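Bottromycin amidohydrolase (Streptomyces purpureus, PDB 6I5S) probably hydrolyses an amide bond in a thiazoline-bearing intermediate of bottromycin biosynthesis, acting as the gatekeeper amidohydrolase of the pathway with a two-zinc centre. Local coordinates at residues A[262-267]-A[339-344]; A[269-274]-A[365-370]. One frame throughout, in Å; residues are numbered along the deposited sequence. Where two conformers were deposited one is given.

How the contacts relate
Contact 1 (262-267 with 339-344) is partly buried near the outside of the molecule, whereas contact 2 (269-274 with 365-370) is wholly buried and nearer the centre of the chain, about 12 Å against about 19 Å between centres. The contact centres lie 14 Å apart, and both reach the same parallel sheet, in which strand 268-270 runs beside strand 342-343. Contact 1 lies where these neighbouring strands begin and is carried by backbone hydrogen bonds, with small residues and a water at its side. The pairing continues through V269, which probably bonds to R342 and L344. Past that strand, contact 2 packs the following turn and helix 273-280 on helix 358-369, and its chemistry is aliphatic, with charge at one margin.

Contact 1 (A[262-267]-A[339-344]); sequences AEAAGH and EGARLL
A264 and A341 lay their methyl groups side by side, CB to CB at 4.1 Å, and L336 of helix 316-338 touches both; the small methyls suit a place where the two backbones come this close. On the outer side the CB of A265 sits 3.3 Å from the carbonyl O of E339. The E339 chain bends at chi2 (-70°), bringing OE1 near the methyl of A262. G340 is the first residue to leave helical angles after helix 316-338; with no side chain, it suits the positive phi of the Schellman motif and lies close against A265. Its carbonyl O accepts G266 N at 2.9 Å, nearly straight at the hydrogen but from above the carbonyl plane. R342 N then gives a 2.8 Å bond to H267 O. R342 sends CD past G266 O; a bend at chi3 (77°) turns the chain, and a water in the guanidinium plane joins NH1 to that same carbonyl. R342 NH2 makes salt bridges to D384 and D387, so two acids probably fix the group. G266, with positive phi, suits the type II turn A264-H267. Turn and helix end lead side by side into parallel strands, consistent with the N-terminal strand ends of an amidohydrolase-type alpha/beta barrel.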
ATOM      1  N   ALA A 262      22.131   3.704  10.685  1.00 74.36           N
ATOM      2  CA  ALA A 262      22.404   2.311  11.041  1.00 73.31           C
ATOM      3  C   ALA A 262      21.538   1.825  12.199  1.00 67.39           C
ATOM      4  O   ALA A 262      21.413   0.611  12.404  1.00 61.11           O
ATOM      5  CB  ALA A 262      23.877   2.130  11.406  1.00 71.45           C
ATOM      6  N   GLU A 263      20.952   2.739  12.973  1.00 71.95           N
ATOM      7  CA  GLU A 263      19.963   2.335  13.959  1.00 54.72           C
ATOM      8  C   GLU A 263      18.755   1.679  13.295  1.00 45.66           C
ATOM      9  O   GLU A 263      17.998   0.973  13.963  1.00 46.08           O
ATOM     10  CB  GLU A 263      19.526   3.545  14.777  1.00 65.64           C
ATOM     11  CG  GLU A 263      20.534   3.963  15.858  1.00 83.07           C
ATOM     12  CD  GLU A 263      20.254   5.353  16.425  1.00 89.92           C
ATOM     13  OE1 GLU A 263      19.079   5.787  16.403  1.00 91.50           O
ATOM     14  OE2 GLU A 263      21.207   6.016  16.893  1.00 88.40           O
ATOM     15  N   ALA A 264      18.569   1.874  11.997  1.00 40.16           N
ATOM     16  CA  ALA A 264      17.402   1.312  11.331  1.00 38.31           C
ATOM     17  C   ALA A 264      17.645  -0.073  10.744  1.00 40.46           C
ATOM     18  O   ALA A 264      16.729  -0.636  10.138  1.00 34.19           O
ATOM     19  CB  ALA A 264      16.919   2.258  10.229  1.00 47.88           C
ATOM     20  N   ALA A 265      18.826  -0.652  10.928  1.00 42.67           N
ATOM     21  CA  ALA A 265      19.087  -1.955  10.329  1.00 43.84           C
ATOM     22  C   ALA A 265      18.130  -2.993  10.879  1.00 43.88           C
ATOM     23  O   ALA A 265      17.946  -3.099  12.087  1.00 38.87           O
ATOM     24  CB  ALA A 265      20.538  -2.373  10.576  1.00 44.17           C
ATOM     25  N   GLY A 266      17.492  -3.743   9.975  1.00 42.38           N
ATOM     26  CA  GLY A 266      16.507  -4.730  10.321  1.00 34.78           C
ATOM     27  C   GLY A 266      15.114  -4.219  10.557  1.00 35.21           C
ATOM     28  O   GLY A 266      14.209  -5.029  10.750  1.00 37.89           O
ATOM     29  N   HIS A 267      14.895  -2.922  10.532  1.00 27.51           N
ATOM     30  CA  HIS A 267      13.576  -2.399  10.815  0.54 28.12           C
ATOM     31  C   HIS A 267      12.847  -2.009   9.531  1.00 29.38           C
ATOM     32  O   HIS A 267      13.460  -1.609   8.534  1.00 31.93           O
ATOM     33  CB  HIS A 267      13.709  -1.235  11.773  0.54 34.11           C
ATOM     34  CG  HIS A 267      14.249  -1.664  13.104  0.54 35.38           C
ATOM     35  ND1 HIS A 267      15.464  -1.246  13.588  0.54 34.87           N
ATOM     36  CD2 HIS A 267      13.765  -2.550  14.018  0.54 29.49           C
ATOM     37  CE1 HIS A 267      15.695  -1.818  14.757  0.54 29.91           C
ATOM     38  NE2 HIS A 267      14.675  -2.605  15.045  0.54 34.08           N
ATOM     39  N   GLU A 339      21.863   0.603   4.641  1.00 40.02           N
ATOM     40  CA  GLU A 339      22.260   0.274   6.022  1.00 39.30           C
ATOM     41  C   GLU A 339      21.549  -0.968   6.554  1.00 38.32           C
ATOM     42  O   GLU A 339      21.820  -1.374   7.681  1.00 45.68           O
ATOM     43  CB  GLU A 339      21.989   1.444   6.975  1.00 50.46           C
ATOM     44  CG  GLU A 339      22.796   2.688   6.694  1.00 67.14           C
ATOM     45  CD  GLU A 339      24.246   2.510   7.025  1.00 64.04           C
ATOM     46  OE1 GLU A 339      24.568   1.623   7.849  1.00 69.35           O
ATOM     47  OE2 GLU A 339      25.064   3.261   6.468  1.00 71.42           O
ATOM     48  N   GLY A 340      20.629  -1.556   5.798  1.00 37.76           N
ATOM     49  CA  GLY A 340      19.959  -2.771   6.208  1.00 43.34           C
ATOM     50  C   GLY A 340      18.512  -2.604   6.626  1.00 40.45           C
ATOM     51  O   GLY A 340      17.920  -3.583   7.105  1.00 35.17           O
ATOM     52  N   ALA A 341      17.952  -1.393   6.561  1.00 31.99           N
ATOM     53  CA  ALA A 341      16.520  -1.222   6.780  1.00 32.04           C
ATOM     54  C   ALA A 341      15.742  -2.000   5.719  1.00 30.87           C
ATOM     55  O   ALA A 341      16.232  -2.290   4.629  1.00 31.92           O
ATOM     56  CB  ALA A 341      16.081   0.241   6.702  1.00 27.98           C
ATOM     57  N   ARG A 342      14.503  -2.295   6.041  1.00 28.39           N
ATOM     58  CA  ARG A 342      13.655  -3.146   5.215  1.00 31.16           C
ATOM     59  C   ARG A 342      12.561  -2.244   4.676  1.00 26.59           C
ATOM     60  O   ARG A 342      11.556  -1.966   5.333  1.00 29.06           O
ATOM     61  CB  ARG A 342      13.132  -4.365   6.025  1.00 29.76           C
ATOM     62  CG  ARG A 342      14.276  -5.269   6.518  1.00 31.51           C
ATOM     63  CD  ARG A 342      13.799  -6.410   7.419  1.00 36.82           C
ATOM     64  NE  ARG A 342      13.199  -7.426   6.559  1.00 38.90           N
ATOM     65  CZ  ARG A 342      12.712  -8.582   7.000  1.00 41.60           C
ATOM     66  NH1 ARG A 342      12.778  -8.888   8.292  1.00 34.97           N
ATOM     67  NH2 ARG A 342      12.163  -9.430   6.153  1.00 36.44           N
ATOM     68  N   LEU A 343      12.723  -1.834   3.437  1.00 27.99           N
ATOM     69  CA  LEU A 343      11.772  -0.894   2.865  1.00 24.47           C
ATOM     70  C   LEU A 343      10.468  -1.585   2.455  1.00 26.05           C
ATOM     71  O   LEU A 343      10.436  -2.774   2.157  1.00 28.34           O
ATOM     72  CB  LEU A 343      12.357  -0.205   1.655  1.00 25.77           C
ATOM     73  CG  LEU A 343      13.439   0.818   1.948  1.00 28.05           C
ATOM     74  CD1 LEU A 343      14.003   1.321   0.572  1.00 35.57           C
ATOM     75  CD2 LEU A 343      12.943   1.956   2.723  1.00 34.16           C
ATOM     76  N   LEU A 344       9.401  -0.796   2.456  1.00 24.84           N
ATOM     77  CA  LEU A 344       8.056  -1.220   2.050  1.00 26.36           C
ATOM     78  C   LEU A 344       7.530  -0.209   1.045  1.00 26.53           C
ATOM     79  O   LEU A 344       7.943   0.963   1.010  1.00 26.50           O
ATOM     80  CB  LEU A 344       7.090  -1.293   3.280  1.00 27.38           C
ATOM     81  CG  LEU A 344       7.547  -2.197   4.416  1.00 28.53           C
ATOM     82  CD1 LEU A 344       6.680  -1.938   5.672  1.00 26.39           C
ATOM     83  CD2 LEU A 344       7.382  -3.663   3.958  1.00 28.55           C
TER
HETATM   84  O   HOH W   1      14.116  -7.714  10.532  1.00 44.02           O

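Contact 2 (A[269-274]-A[365-370])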
ATOM      1  N   VAL A 269      10.587   0.137   7.156  1.00 28.18           N
ATOM      2  CA  VAL A 269      10.397   1.561   6.895  1.00 24.67           C
ATOM      3  C   VAL A 269       9.512   1.704   5.658  1.00 27.17           C
ATOM      4  O   VAL A 269       9.856   1.184   4.614  1.00 26.54           O
ATOM      5  CB  VAL A 269      11.753   2.266   6.675  1.00 28.66           C
ATOM      6  CG1 VAL A 269      11.538   3.688   6.210  1.00 30.42           C
ATOM      7  CG2 VAL A 269      12.547   2.218   7.950  1.00 29.65           C
ATOM      8  N   CYS A 270       8.398   2.420   5.780  1.00 26.04           N
ATOM      9  CA  CYS A 270       7.445   2.643   4.692  1.00 26.55           C
ATOM     10  C   CYS A 270       7.420   4.140   4.403  1.00 29.83           C
ATOM     11  O   CYS A 270       6.677   4.886   5.037  1.00 29.80           O
ATOM     12  CB  CYS A 270       6.051   2.110   5.079  1.00 27.56           C
ATOM     13  SG  CYS A 270       4.904   2.259   3.748  1.00 30.46           S
ATOM     14  N   PRO A 271       8.217   4.626   3.437  1.00 26.99           N
ATOM     15  CA  PRO A 271       8.410   6.087   3.313  1.00 25.90           C
ATOM     16  C   PRO A 271       7.282   6.839   2.622  1.00 26.34           C
ATOM     17  O   PRO A 271       7.226   8.071   2.739  1.00 26.29           O
ATOM     18  CB  PRO A 271       9.727   6.205   2.517  1.00 28.32           C
ATOM     19  CG  PRO A 271       9.856   4.902   1.764  1.00 31.03           C
ATOM     20  CD  PRO A 271       9.206   3.841   2.675  1.00 27.58           C
ATOM     21  N   THR A 272       6.409   6.151   1.889  1.00 26.37           N
ATOM     22  CA  THR A 272       5.316   6.753   1.126  1.00 24.39           C
ATOM     23  C   THR A 272       5.772   7.995   0.379  1.00 28.09           C
ATOM     24  O   THR A 272       5.201   9.072   0.495  1.00 26.73           O
ATOM     25  CB  THR A 272       4.081   7.064   1.982  1.00 27.90           C
ATOM     26  OG1 THR A 272       4.353   8.091   2.921  1.00 29.03           O
ATOM     27  CG2 THR A 272       3.624   5.855   2.759  1.00 30.96           C
ATOM     28  N   LEU A 273       6.758   7.788  -0.500  1.00 24.08           N
ATOM     29  CA  LEU A 273       7.328   8.930  -1.224  1.00 28.24           C
ATOM     30  C   LEU A 273       6.296   9.543  -2.164  1.00 24.57           C
ATOM     31  O   LEU A 273       6.254  10.779  -2.351  1.00 25.80           O
ATOM     32  CB  LEU A 273       8.566   8.501  -2.002  1.00 30.10           C
ATOM     33  CG  LEU A 273       9.688   8.018  -1.088  1.00 28.14           C
ATOM     34  CD1 LEU A 273      10.775   7.331  -1.945  1.00 31.67           C
ATOM     35  CD2 LEU A 273      10.349   9.170  -0.259  1.00 30.22           C
ATOM     36  N   VAL A 274       5.466   8.693  -2.775  1.00 25.19           N
ATOM     37  CA  VAL A 274       4.413   9.183  -3.684  1.00 28.26           C
ATOM     38  C   VAL A 274       3.473  10.149  -2.983  1.00 25.41           C
ATOM     39  O   VAL A 274       2.986  11.109  -3.605  1.00 24.52           O
ATOM     40  CB  VAL A 274       3.641   8.005  -4.304  1.00 26.98           C
ATOM     41  CG1 VAL A 274       2.977   7.122  -3.234  1.00 26.77           C
ATOM     42  CG2 VAL A 274       2.613   8.500  -5.349  1.00 26.79           C
ATOM     43  N   ALA A 365       8.218   3.701  -8.741  1.00 26.84           N
ATOM     44  CA  ALA A 365       9.008   4.641  -9.550  1.00 30.44           C
ATOM     45  C   ALA A 365       9.815   5.611  -8.671  1.00 27.00           C
ATOM     46  O   ALA A 365      10.974   5.893  -8.961  1.00 29.24           O
ATOM     47  CB  ALA A 365       8.075   5.403 -10.497  1.00 29.05           C
ATOM     48  N   GLU A 366       9.221   6.133  -7.594  1.00 26.81           N
ATOM     49  CA  GLU A 366       9.977   6.972  -6.664  1.00 28.00           C
ATOM     50  C   GLU A 366      11.188   6.242  -6.096  1.00 28.26           C
ATOM     51  O   GLU A 366      12.286   6.819  -6.013  1.00 29.36           O
ATOM     52  CB  GLU A 366       9.114   7.444  -5.488  1.00 29.61           C
ATOM     53  CG  GLU A 366       7.991   8.435  -5.815  1.00 32.18           C
ATOM     54  CD  GLU A 366       8.420   9.862  -5.965  1.00 34.42           C
ATOM     55  OE1 GLU A 366       9.530  10.208  -5.512  1.00 30.93           O
ATOM     56  OE2 GLU A 366       7.632  10.671  -6.534  1.00 32.87           O
ATOM     57  N   LEU A 367      11.004   4.987  -5.678  1.00 29.09           N
ATOM     58  CA  LEU A 367      12.090   4.242  -5.058  1.00 26.67           C
ATOM     59  C   LEU A 367      13.181   3.895  -6.070  1.00 32.24           C
ATOM     60  O   LEU A 367      14.373   3.976  -5.761  1.00 32.02           O
ATOM     61  CB  LEU A 367      11.522   2.972  -4.411  1.00 26.28           C
ATOM     62  CG  LEU A 367      10.654   3.234  -3.173  1.00 30.32           C
ATOM     63  CD1 LEU A 367       9.845   2.006  -2.840  1.00 33.93           C
ATOM     64  CD2 LEU A 367      11.581   3.595  -2.001  1.00 35.89           C
ATOM     65  N   THR A 368      12.802   3.540  -7.303  1.00 28.50           N
ATOM     66  CA  THR A 368      13.839   3.239  -8.289  1.00 30.02           C
ATOM     67  C   THR A 368      14.534   4.509  -8.797  1.00 28.15           C
ATOM     68  O   THR A 368      15.742   4.475  -9.083  1.00 30.10           O
ATOM     69  CB  THR A 368      13.251   2.436  -9.475  1.00 30.70           C
ATOM     70  OG1 THR A 368      12.121   3.113 -10.053  1.00 31.33           O
ATOM     71  CG2 THR A 368      12.804   1.064  -8.976  1.00 33.68           C
ATOM     72  N   ARG A 369      13.807   5.640  -8.889  1.00 29.00           N
ATOM     73  CA  ARG A 369      14.461   6.911  -9.217  1.00 33.42           C
ATOM     74  C   ARG A 369      15.540   7.253  -8.203  1.00 32.82           C
ATOM     75  O   ARG A 369      16.554   7.844  -8.555  1.00 34.32           O
ATOM     76  CB  ARG A 369      13.466   8.078  -9.278  1.00 35.14           C
ATOM     77  CG  ARG A 369      12.654   8.147 -10.536  1.00 57.48           C
ATOM     78  CD  ARG A 369      12.006   9.519 -10.754  1.00 41.95           C
ATOM     79  NE  ARG A 369      10.989   9.940  -9.790  1.00 44.46           N
ATOM     80  CZ  ARG A 369       9.713   9.594  -9.783  1.00 44.14           C
ATOM     81  NH1 ARG A 369       9.195   8.790 -10.681  1.00 43.14           N
ATOM     82  NH2 ARG A 369       8.950  10.112  -8.863  1.00 60.02           N
ATOM     83  N   ALA A 370      15.308   6.926  -6.926  1.00 33.01           N
ATOM     84  CA  ALA A 370      16.285   7.143  -5.863  1.00 31.83           C
ATOM     85  C   ALA A 370      17.464   6.187  -5.918  1.00 40.63           C
ATOM     86  O   ALA A 370      18.451   6.407  -5.198  1.00 38.67           O
ATOM     87  CB  ALA A 370      15.584   7.039  -4.505  1.00 35.43           C
TER
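L273 and E366 meet first through their beta carbons, which lie 3.7 Å apart where helix 273-280 begins beside helix 358-369. From there the leucine can be followed outward. Its CB also touches E366 CG at 3.9 Å, so the start of the side chain rests on the aliphatic part of the glutamate. With CG anti to the carbonyl carbon (chi1 -63°), the branch carries CD1 across the contact. That methyl meets L367 CD2 at 3.8 Å and also touches E366 CB, so it packs against two successive residues of the facing helix. The two leucine side chains cross at about a right angle, and P271 CG adds a looser apolar touch to the same L367 methyl at 4.3 Å. Leucine suits this buried place because its CD1 meets the carbons of L367 and E366.

E366 serves two chemistries. Its CB and CG cover L273, with CG 4.0 Å from V274 N, while a bend at chi2 (-80°) folds the carboxylate back alongside L273 CB, with E366 OE1 4.0 Å from that carbon. OE2 forms a 2.7 Å salt bridge with R369 NH2, in the plane of the guanidinium, and a second with R277. Two arginines on one oxygen would be expected to stabilise the charged carboxylate. One turn earlier, E363 accepts the N-H groups of L273 and V274, satisfying the start of helix 273-280. T272, at the N-cap position, instead hydrogen-bonds the zinc ligand H229 through OG1. The turn after strand 268-270 and the first residues of helix 273-280 thus pack on helix 358-369 close to the two-zinc site, a beta-alpha junction consistent with a barrel of the amidohydrolase family.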